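Local coordinates for ABC transporter substrate-binding protein (Staphylococcus aureus subsp. aureus NCTC 8325, PDB 3UN6) that is of uncharacterised function but binds zinc and is probably the substrate-binding component of an ABC-type import system, at residues G113-N118 with D217-V222. Numbering follows the deposited sequence.
Sequences GHHEGN and DAYCCV. With ZN (zinc ion), chain B.
H114 turns the edge of its ring to C221 N and to CB of C220. NE2 of H114 accepts a hydrogen bond from C221 N, 3.1 Å away and close to the ring plane. CG of H114 sits between the backbone N and the carbonyl carbon (chi1 63°), which swings the ring across to that N-H. Water 1 lies over one face of the ring and links H114 O with C220 N and C221 O. The ring also stacks on H46.

N118 comes in from the other end of its segment. Its ND2 points at the zinc-bound sulfur of C220, with ND2 to SG 3.4 Å and the bond nearly straight at 173°. The sulfur lies in the amide plane. N118 OD1 is held by H149, which should fix the amide rotation. C220 SG binds zinc at 2.4 Å, and C221 SG binds it at 2.3 Å. The N-H of N118 would probably draw charge from the first sulfur.

Further out, H115 ND1 donates to D217 OD1 at 2.8 Å. The bond is in the ring plane, but the ring and carboxylate are turned 45° apart. H115 NE2 is taken by D283 O. The bent chain of E116 brings OE1 round to D217 N, which donates to it at 2.8 Å from outside the carboxylate plane. Water 3 links E116 N to A218 O.

H46 and water 5 complete the zinc shell. The arrangement is a Cys-Cys-His zinc site with a water ligand, in a periplasmic-binding-protein fold, with C220 and C221 at the start of strand 221-225 and strand 112-122 supplying second-shell N118 and H114.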
# COMPACT_ATOMS: atom_id res chain seq x y z
N GLY A 113 3.94 5.53 -1.71
CA GLY A 113 3.39 5.87 -0.40
C GLY A 113 4.40 5.51 0.71
O GLY A 113 4.39 6.08 1.79
N HIS A 114 5.32 4.59 0.41
CA HIS A 114 6.21 4.05 1.43
C HIS A 114 7.13 2.99 0.81
O HIS A 114 7.01 2.66 -0.37
CB HIS A 114 5.33 3.26 2.37
CG HIS A 114 4.69 2.11 1.66
ND1 HIS A 114 5.16 0.82 1.77
CD2 HIS A 114 3.76 2.09 0.68
CE1 HIS A 114 4.47 0.04 0.96
NE2 HIS A 114 3.63 0.79 0.27
N HIS A 115 8.03 2.47 1.63
CA HIS A 115 8.85 1.30 1.28
C HIS A 115 8.55 0.25 2.35
O HIS A 115 8.35 0.59 3.52
CB HIS A 115 10.35 1.59 1.25
CG HIS A 115 10.77 2.55 0.18
ND1 HIS A 115 11.12 2.14 -1.09
CD2 HIS A 115 10.87 3.90 0.18
CE1 HIS A 115 11.42 3.20 -1.81
NE2 HIS A 115 11.28 4.27 -1.07
N GLU A 116 8.48 -1.01 1.93
CA GLU A 116 8.25 -2.15 2.82
C GLU A 116 6.92 -2.11 3.56
O GLU A 116 5.89 -1.75 2.96
CB GLU A 116 9.45 -2.33 3.78
CG GLU A 116 10.77 -2.49 3.04
CD GLU A 116 10.85 -3.74 2.13
OE1 GLU A 116 11.92 -3.93 1.50
OE2 GLU A 116 9.88 -4.54 2.05
N GLY A 117 6.90 -2.54 4.82
CA GLY A 117 5.66 -2.52 5.61
C GLY A 117 4.62 -3.61 5.31
O GLY A 117 3.46 -3.50 5.75
N ASN A 118 5.02 -4.64 4.57
CA ASN A 118 4.12 -5.79 4.26
C ASN A 118 4.51 -7.03 5.06
O ASN A 118 5.69 -7.24 5.38
CB ASN A 118 4.15 -6.13 2.74
CG ASN A 118 3.21 -5.23 1.93
OD1 ASN A 118 2.12 -4.91 2.39
ND2 ASN A 118 3.62 -4.85 0.71
N ASP A 217 12.23 -4.70 -1.18
CA ASP A 217 11.70 -3.41 -1.62
C ASP A 217 10.70 -3.49 -2.78
O ASP A 217 10.77 -2.72 -3.74
CB ASP A 217 12.85 -2.44 -1.95
CG ASP A 217 12.35 -0.96 -2.13
OD1 ASP A 217 11.28 -0.58 -1.57
OD2 ASP A 217 13.05 -0.18 -2.82
N ALA A 218 9.80 -4.46 -2.70
CA ALA A 218 8.74 -4.57 -3.68
C ALA A 218 7.82 -3.37 -3.50
O ALA A 218 7.39 -3.06 -2.40
CB ALA A 218 7.95 -5.86 -3.47
N TYR A 219 7.51 -2.67 -4.58
CA TYR A 219 6.59 -1.57 -4.45
C TYR A 219 5.20 -2.13 -4.12
O TYR A 219 4.83 -3.22 -4.58
CB TYR A 219 6.54 -0.73 -5.73
CG TYR A 219 7.79 0.05 -6.07
CD1 TYR A 219 8.79 0.30 -5.12
CD2 TYR A 219 7.90 0.66 -7.31
CE1 TYR A 219 9.91 1.06 -5.45
CE2 TYR A 219 9.00 1.44 -7.64
CZ TYR A 219 10.00 1.64 -6.71
OH TYR A 219 11.09 2.41 -7.04
N CYS A 220 4.46 -1.39 -3.29
CA CYS A 220 3.10 -1.77 -2.93
C CYS A 220 2.10 -0.65 -3.24
O CYS A 220 1.39 -0.71 -4.21
CB CYS A 220 3.02 -2.21 -1.48
SG CYS A 220 1.39 -2.90 -1.04
N CYS A 221 2.04 0.37 -2.40
CA CYS A 221 1.12 1.46 -2.63
C CYS A 221 1.78 2.69 -3.22
O CYS A 221 2.92 3.03 -2.90
CB CYS A 221 0.39 1.84 -1.35
SG CYS A 221 -0.85 0.61 -0.79
N VAL A 222 1.02 3.39 -4.05
CA VAL A 222 1.48 4.63 -4.70
C VAL A 222 0.42 5.73 -4.53
O VAL A 222 -0.77 5.45 -4.34
CB VAL A 222 1.68 4.44 -6.25
CG1 VAL A 222 2.97 3.69 -6.55
CG2 VAL A 222 0.47 3.77 -6.87
ZN ZN B . 0.17 -1.21 0.14
O HOH W 1 5.44 1.38 -2.42
O HOH W 2 9.10 -6.15 -0.04
O HOH W 3 9.09 -1.42 -0.86
O HOH W 4 6.16 -5.17 -0.05
O HOH W 5 -1.64 -2.48 1.06